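Local coordinates for protein AA9 family lytic polysaccharide monooxygenase cel61B (PDB 2VTC) that oxidatively cleaves the glycosidic bonds of cellulose, using an active-site copper ion, a reducing agent and O2 or H2O2 as cosubstrate, at residues A[99-113]-A[149-163]. Residues are numbered along the deposited sequence; the frame is centred on the assembly and turned at random.
With NI (nickel (II) ion), chain E; NAG (2-acetamido-2-deoxy-beta-D-glucopyranose), chain C; NAG (2-acetamido-2-deoxy-beta-D-glucopyranose), chain B.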
loop_
_atom_site.group_PDB
_atom_site.type_symbol
_atom_site.label_atom_id
_atom_site.label_comp_id
_atom_site.label_asym_id
_atom_site.label_seq_id
_atom_site.Cartn_x
_atom_site.Cartn_y
_atom_site.Cartn_z
ATOM N N PHE A 99 -6.933 -1.879 -6.803
ATOM C CA PHE A 99 -6.741 -2.715 -5.626
ATOM C C PHE A 99 -8.113 -3.006 -5.031
ATOM O O PHE A 99 -8.898 -2.083 -4.802
ATOM C CB PHE A 99 -5.848 -2.020 -4.585
ATOM C CG PHE A 99 -4.435 -1.777 -5.048
ATOM C CD1 PHE A 99 -3.474 -2.778 -4.903
ATOM C CD2 PHE A 99 -4.056 -0.550 -5.594
ATOM C CE1 PHE A 99 -2.142 -2.565 -5.310
ATOM C CE2 PHE A 99 -2.730 -0.318 -6.018
ATOM C CZ PHE A 99 -1.777 -1.345 -5.865
ATOM N N GLN A 100 -8.389 -4.283 -4.799
ATOM C CA GLN A 100 -9.651 -4.712 -4.198
ATOM C C GLN A 100 -9.425 -5.148 -2.761
ATOM O O GLN A 100 -8.777 -6.164 -2.483
ATOM C CB GLN A 100 -10.297 -5.830 -5.028
ATOM C CG GLN A 100 -11.490 -6.504 -4.346
ATOM C CD GLN A 100 -12.739 -5.623 -4.317
ATOM O OE1 GLN A 100 -13.130 -5.094 -3.262
ATOM N NE2 GLN A 100 -13.359 -5.463 -5.467
ATOM N N TRP A 101 -9.960 -4.363 -1.831
ATOM C CA TRP A 101 -9.854 -4.675 -0.417
ATOM C C TRP A 101 -11.005 -5.583 0.035
ATOM O O TRP A 101 -12.092 -5.584 -0.567
ATOM C CB TRP A 101 -9.847 -3.386 0.417
ATOM C CG TRP A 101 -8.591 -2.565 0.252
ATOM C CD1 TRP A 101 -8.304 -1.720 -0.770
ATOM C CD2 TRP A 101 -7.468 -2.528 1.144
ATOM N NE1 TRP A 101 -7.061 -1.153 -0.580
ATOM C CE2 TRP A 101 -6.532 -1.620 0.595
ATOM C CE3 TRP A 101 -7.169 -3.161 2.362
ATOM C CZ2 TRP A 101 -5.295 -1.338 1.212
ATOM C CZ3 TRP A 101 -5.934 -2.884 2.991
ATOM C CH2 TRP A 101 -5.011 -1.971 2.397
ATOM N N GLY A 102 -10.757 -6.358 1.081
ATOM C CA GLY A 102 -11.764 -7.309 1.554
ATOM C C GLY A 102 -11.255 -8.156 2.695
ATOM O O GLY A 102 -10.171 -7.883 3.236
ATOM N N PRO A 103 -12.011 -9.213 3.060
ATOM C CA PRO A 103 -13.257 -9.700 2.421
ATOM C C PRO A 103 -14.527 -8.892 2.761
ATOM O O PRO A 103 -15.518 -8.955 2.015
ATOM C CB PRO A 103 -13.394 -11.130 2.958
ATOM C CG PRO A 103 -12.698 -11.105 4.305
ATOM C CD PRO A 103 -11.615 -10.031 4.223
ATOM N N GLY A 104 -14.498 -8.163 3.869
ATOM C CA GLY A 104 -15.651 -7.349 4.273
ATOM C C GLY A 104 -15.525 -5.895 3.846
ATOM O O GLY A 104 -14.474 -5.458 3.385
ATOM N N VAL A 105 -16.620 -5.147 3.987
ATOM C CA VAL A 105 -16.619 -3.702 3.741
ATOM C C VAL A 105 -15.565 -3.002 4.611
ATOM O O VAL A 105 -15.426 -3.304 5.801
ATOM C CB VAL A 105 -18.039 -3.094 3.979
ATOM C CG1 VAL A 105 -18.054 -1.604 3.652
ATOM C CG2 VAL A 105 -19.064 -3.821 3.105
ATOM N N TRP A 106 -14.792 -2.095 4.011
ATOM C CA TRP A 106 -13.785 -1.353 4.776
ATOM C C TRP A 106 -14.413 -0.536 5.942
ATOM O O TRP A 106 -15.308 0.281 5.700
ATOM C CB TRP A 106 -12.922 -0.471 3.856
ATOM C CG TRP A 106 -11.825 0.277 4.576
ATOM C CD1 TRP A 106 -11.756 1.629 4.775
ATOM C CD2 TRP A 106 -10.642 -0.274 5.175
ATOM N NE1 TRP A 106 -10.626 1.953 5.465
ATOM C CE2 TRP A 106 -9.917 0.807 5.729
ATOM C CE3 TRP A 106 -10.122 -1.575 5.292
ATOM C CZ2 TRP A 106 -8.689 0.636 6.400
ATOM C CZ3 TRP A 106 -8.902 -1.743 5.975
ATOM C CH2 TRP A 106 -8.206 -0.649 6.518
ATOM N N PRO A 107 -13.975 -0.796 7.195
ATOM C CA PRO A 107 -14.531 -0.183 8.436
ATOM C C PRO A 107 -14.410 1.330 8.740
ATOM O O PRO A 107 -14.874 1.748 9.800
ATOM C CB PRO A 107 -14.053 -1.094 9.557
ATOM C CG PRO A 107 -12.811 -1.700 9.015
ATOM C CD PRO A 107 -12.959 -1.816 7.521
ATOM N N HIS A 108 -13.635 2.130 8.006
ATOM C CA HIS A 108 -12.637 3.065 8.563
ATOM C C HIS A 108 -12.808 4.258 7.607
ATOM O O HIS A 108 -12.166 4.317 6.561
ATOM C CB HIS A 108 -11.180 2.624 8.618
ATOM C CG HIS A 108 -10.892 1.648 9.711
ATOM N ND1 HIS A 108 -11.504 1.700 10.949
ATOM C CD2 HIS A 108 -10.059 0.583 9.742
ATOM C CE1 HIS A 108 -11.064 0.700 11.691
ATOM N NE2 HIS A 108 -10.182 0.014 10.985
ATOM N N PRO A 109 -13.767 5.169 7.903
ATOM C CA PRO A 109 -14.084 6.243 6.954
ATOM C C PRO A 109 -13.173 7.473 7.043
ATOM O O PRO A 109 -13.275 8.361 6.182
ATOM C CB PRO A 109 -15.524 6.625 7.352
ATOM C CG PRO A 109 -15.524 6.456 8.828
ATOM C CD PRO A 109 -14.666 5.198 9.079
ATOM N N TYR A 110 -12.292 7.514 8.038
ATOM C CA TYR A 110 -11.367 8.625 8.241
ATOM C C TYR A 110 -9.934 8.293 7.813
ATOM O O TYR A 110 -9.346 7.331 8.313
ATOM C CB TYR A 110 -11.315 9.022 9.715
ATOM C CG TYR A 110 -12.617 9.549 10.313
ATOM C CD1 TYR A 110 -12.909 10.911 10.267
ATOM C CD2 TYR A 110 -13.527 8.691 10.927
ATOM C CE1 TYR A 110 -14.088 11.410 10.833
ATOM C CE2 TYR A 110 -14.717 9.179 11.490
ATOM C CZ TYR A 110 -14.976 10.539 11.428
ATOM O OH TYR A 110 -16.141 11.044 11.979
ATOM N N GLY A 111 -9.367 9.119 6.940
ATOM C CA GLY A 111 -7.947 9.011 6.625
ATOM C C GLY A 111 -7.591 9.011 5.154
ATOM O O GLY A 111 -8.430 8.698 4.283
ATOM N N PRO A 112 -6.303 9.317 4.871
ATOM C CA PRO A 112 -5.807 9.361 3.495
ATOM C C PRO A 112 -5.413 7.985 2.935
ATOM O O PRO A 112 -5.323 6.999 3.669
ATOM C CB PRO A 112 -4.559 10.229 3.614
ATOM C CG PRO A 112 -3.994 9.857 4.982
ATOM C CD PRO A 112 -5.256 9.668 5.844
ATOM N N ILE A 113 -5.163 7.973 1.636
ATOM C CA ILE A 113 -4.726 6.776 0.908
ATOM C C ILE A 113 -3.513 7.161 0.074
ATOM O O ILE A 113 -3.548 8.169 -0.638
ATOM C CB ILE A 113 -5.859 6.251 -0.027
ATOM C CG1 ILE A 113 -7.117 5.917 0.801
ATOM C CG2 ILE A 113 -5.369 5.051 -0.845
ATOM C CD1 ILE A 113 -8.244 5.301 0.006
ATOM N N TRP A 149 -13.196 12.055 3.521
ATOM C CA TRP A 149 -11.862 11.454 3.284
ATOM C C TRP A 149 -11.827 10.434 2.150
ATOM O O TRP A 149 -12.827 9.780 1.818
ATOM C CB TRP A 149 -11.393 10.759 4.561
ATOM C CG TRP A 149 -10.994 11.670 5.640
ATOM C CD1 TRP A 149 -11.778 12.104 6.695
ATOM C CD2 TRP A 149 -9.713 12.274 5.820
ATOM N NE1 TRP A 149 -11.047 12.945 7.504
ATOM C CE2 TRP A 149 -9.777 13.069 6.993
ATOM C CE3 TRP A 149 -8.512 12.237 5.086
ATOM C CZ2 TRP A 149 -8.690 13.828 7.449
ATOM C CZ3 TRP A 149 -7.422 12.978 5.557
ATOM C CH2 TRP A 149 -7.506 13.740 6.732
ATOM N N ALA A 150 -10.632 10.270 1.577
ATOM C CA ALA A 150 -10.395 9.221 0.582
ATOM C C ALA A 150 -10.907 7.848 1.037
ATOM O O ALA A 150 -11.453 7.100 0.230
ATOM C CB ALA A 150 -8.894 9.151 0.233
ATOM N N GLN A 151 -10.741 7.519 2.319
ATOM C CA GLN A 151 -11.192 6.192 2.799
ATOM C C GLN A 151 -12.719 6.004 2.764
ATOM O O GLN A 151 -13.209 4.898 2.530
ATOM C CB GLN A 151 -10.583 5.864 4.155
ATOM C CG GLN A 151 -9.126 5.327 4.014
ATOM C CD GLN A 151 -8.459 5.071 5.330
ATOM O OE1 GLN A 151 -8.925 4.263 6.128
ATOM N NE2 GLN A 151 -7.342 5.758 5.578
ATOM N N GLN A 152 -13.465 7.094 2.958
ATOM C CA GLN A 152 -14.919 7.048 2.729
ATOM C C GLN A 152 -15.232 6.794 1.248
ATOM O O GLN A 152 -16.119 5.993 0.915
ATOM C CB GLN A 152 -15.600 8.322 3.271
ATOM C CG GLN A 152 -17.131 8.365 3.093
ATOM C CD GLN A 152 -17.858 7.197 3.736
ATOM O OE1 GLN A 152 -18.473 6.390 3.046
ATOM N NE2 GLN A 152 -17.801 7.108 5.052
ATOM N N ASP A 153 -14.476 7.433 0.353
ATOM C CA ASP A 153 -14.607 7.169 -1.077
ATOM C C ASP A 153 -14.325 5.707 -1.415
ATOM O O ASP A 153 -15.030 5.121 -2.234
ATOM C CB ASP A 153 -13.756 8.130 -1.913
ATOM C CG ASP A 153 -14.241 9.572 -1.806
ATOM O OD1 ASP A 153 -15.438 9.765 -1.495
ATOM O OD2 ASP A 153 -13.433 10.493 -2.019
ATOM N N LEU A 154 -13.341 5.102 -0.739
ATOM C CA LEU A 154 -13.039 3.683 -0.952
ATOM C C LEU A 154 -14.254 2.807 -0.617
ATOM O O LEU A 154 -14.638 1.927 -1.401
ATOM C CB LEU A 154 -11.827 3.276 -0.093
ATOM C CG LEU A 154 -11.417 1.804 -0.046
ATOM C CD1 LEU A 154 -10.816 1.380 -1.364
ATOM C CD2 LEU A 154 -10.408 1.612 1.087
ATOM N N ILE A 155 -14.863 3.073 0.539
ATOM C CA ILE A 155 -16.048 2.336 0.993
ATOM C C ILE A 155 -17.167 2.476 -0.046
ATOM O O ILE A 155 -17.785 1.473 -0.441
ATOM C CB ILE A 155 -16.529 2.827 2.374
ATOM C CG1 ILE A 155 -15.475 2.528 3.449
ATOM C CG2 ILE A 155 -17.892 2.187 2.750
ATOM C CD1 ILE A 155 -15.626 3.317 4.747
ATOM N N ASN A 156 -17.395 3.709 -0.505
ATOM C CA ASN A 156 -18.425 4.006 -1.511
ATOM C C ASN A 156 -18.137 3.497 -2.938
ATOM O O ASN A 156 -19.026 3.521 -3.806
ATOM C CB ASN A 156 -18.728 5.520 -1.534
ATOM C CG ASN A 156 -19.251 6.046 -0.186
ATOM O OD1 ASN A 156 -19.902 5.329 0.579
ATOM N ND2 ASN A 156 -18.959 7.303 0.102
ATOM N N GLN A 157 -16.904 3.042 -3.190
ATOM C CA GLN A 157 -16.540 2.478 -4.498
ATOM C C GLN A 157 -16.403 0.952 -4.445
ATOM O O GLN A 157 -15.728 0.347 -5.297
ATOM C CB GLN A 157 -15.221 3.071 -5.013
ATOM C CG GLN A 157 -15.217 4.553 -5.340
ATOM C CD GLN A 157 -13.805 5.149 -5.365
ATOM O OE1 GLN A 157 -12.783 4.433 -5.214
ATOM N NE2 GLN A 157 -13.732 6.459 -5.562
ATOM N N GLY A 158 -17.017 0.332 -3.444
ATOM C CA GLY A 158 -17.017 -1.126 -3.313
ATOM C C GLY A 158 -15.661 -1.689 -2.922
ATOM O O GLY A 158 -15.283 -2.779 -3.371
ATOM N N ASN A 159 -14.940 -0.953 -2.072
ATOM C CA ASN A 159 -13.643 -1.411 -1.554
ATOM C C ASN A 159 -12.542 -1.419 -2.610
ATOM O O ASN A 159 -11.539 -2.112 -2.430
ATOM C CB ASN A 159 -13.766 -2.810 -0.924
ATOM C CG ASN A 159 -14.047 -2.778 0.571
ATOM O OD1 ASN A 159 -13.647 -3.692 1.297
ATOM N ND2 ASN A 159 -14.735 -1.737 1.042
ATOM N N LYS A 160 -12.739 -0.662 -3.688
ATOM C CA LYS A 160 -11.785 -0.580 -4.805
ATOM C C LYS A 160 -11.067 0.767 -4.825
ATOM O O LYS A 160 -11.692 1.803 -4.613
ATOM C CB LYS A 160 -12.496 -0.773 -6.146
ATOM C CG LYS A 160 -12.959 -2.197 -6.418
ATOM C CD LYS A 160 -14.013 -2.225 -7.511
ATOM C CE LYS A 160 -14.753 -3.556 -7.555
ATOM N NZ LYS A 160 -15.525 -3.874 -6.302
ATOM N N TRP A 161 -9.758 0.756 -5.096
ATOM C CA TRP A 161 -9.004 1.995 -5.301
ATOM C C TRP A 161 -8.150 1.918 -6.569
ATOM O O TRP A 161 -7.387 0.962 -6.750
ATOM C CB TRP A 161 -8.109 2.336 -4.092
ATOM C CG TRP A 161 -7.761 3.787 -4.094
ATOM C CD1 TRP A 161 -6.582 4.366 -4.492
ATOM C CD2 TRP A 161 -8.630 4.864 -3.719
ATOM N NE1 TRP A 161 -6.672 5.741 -4.382
ATOM C CE2 TRP A 161 -7.922 6.068 -3.914
ATOM C CE3 TRP A 161 -9.958 4.919 -3.246
ATOM C CZ2 TRP A 161 -8.486 7.323 -3.646
ATOM C CZ3 TRP A 161 -10.513 6.161 -2.978
ATOM C CH2 TRP A 161 -9.776 7.346 -3.175
ATOM N N THR A 162 -8.278 2.927 -7.424
ATOM C CA THR A 162 -7.564 2.978 -8.711
ATOM C C THR A 162 -6.268 3.767 -8.570
ATOM O O THR A 162 -6.262 4.893 -8.050
ATOM C CB THR A 162 -8.438 3.617 -9.825
ATOM O OG1 THR A 162 -9.552 2.760 -10.104
ATOM C CG2 THR A 162 -7.635 3.828 -11.120
ATOM N N VAL A 163 -5.175 3.159 -9.036
ATOM C CA VAL A 163 -3.863 3.794 -9.064
ATOM C C VAL A 163 -3.266 3.638 -10.461
ATOM O O VAL A 163 -3.125 2.519 -10.942
ATOM C CB VAL A 163 -2.891 3.161 -8.010
ATOM C CG1 VAL A 163 -1.527 3.806 -8.076
ATOM C CG2 VAL A 163 -3.456 3.336 -6.602
HETATM NI NI NI E . -9.365 -1.857 11.243
HETATM C C1 NAG C . -11.467 -10.527 -4.774
HETATM C C2 NAG C . -12.298 -11.817 -4.800
HETATM C C3 NAG C . -13.743 -11.592 -4.302
HETATM C C4 NAG C . -13.805 -10.770 -3.001
HETATM C C5 NAG C . -12.796 -9.606 -3.046
HETATM C C6 NAG C . -12.688 -8.818 -1.745
HETATM C C7 NAG C . -11.994 -13.712 -6.316
HETATM C C8 NAG C . -12.202 -14.239 -7.705
HETATM N N2 NAG C . -12.326 -12.431 -6.118
HETATM O O3 NAG C . -14.382 -12.849 -4.122
HETATM O O4 NAG C . -15.107 -10.237 -2.796
HETATM O O5 NAG C . -11.497 -10.058 -3.432
HETATM O O6 NAG C . -12.583 -9.654 -0.617
HETATM O O7 NAG C . -11.544 -14.442 -5.429
HETATM C C1 NAG B . -15.746 -10.834 -1.652
HETATM C C2 NAG B . -16.835 -9.884 -1.139
HETATM C C3 NAG B . -17.752 -10.544 -0.099
HETATM C C4 NAG B . -18.164 -11.965 -0.492
HETATM C C5 NAG B . -16.927 -12.775 -0.897
HETATM C C6 NAG B . -17.287 -14.202 -1.313
HETATM C C7 NAG B . -16.197 -7.506 -1.239
HETATM C C8 NAG B . -15.713 -6.324 -0.460
HETATM N N2 NAG B . -16.262 -8.665 -0.577
HETATM O O3 NAG B . -18.913 -9.752 0.035
HETATM O O4 NAG B . -18.854 -12.596 0.570
HETATM O O5 NAG B . -16.285 -12.110 -1.978
HETATM O O6 NAG B . -18.124 -14.164 -2.452
HETATM O O7 NAG B . -16.476 -7.366 -2.427
HETATM O O HOH W 1 -14.797 10.677 5.551
HETATM O O HOH W 2 -11.146 -2.641 12.155
HETATM O O HOH W 3 -8.787 -1.440 12.224
#
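Q151, on the first turn of helix 150-156, reaches into the curve of loop 103-112 toward W106 and P112, which grip its amide. Its CB lies against H108 O, its CG packs on I113 CG1 at 3.8 Å, and past CG the chain runs extended (chi2 176°), carrying the amide between two partners. There OE1 accepts from W106 NE1 at 2.9 Å, close to the indole plane, while NE2 donates to P112 O at 3.0 Å from above that carbonyl's plane. Glutamine suits the place because one buried group must both accept and donate. The backbone N of Q151 adds a longer bond to G111 O, 3.3 Å, and G111, lacking a side chain, leaves room for Q151 NE2; G111 N lies over one face of the W149 indole.

Branched apolar side chains pack beside it: L154 CD2 sits over the five-membered ring of W106, a CH-pi contact, and I113 CD1 lies 3.7 Å from the six-membered ring centroid of W161. Beyond a Schellman motif at G158, strand 160-163 pairs antiparallel with strand 99-102. Through Q151 and L154 the helix backs the loop presenting H108, whose NE2 binds nickel; here nickel occupies the catalytic copper site, the histidine brace of AA9 monooxygenases, with H20 and Y195 as the other protein ligands.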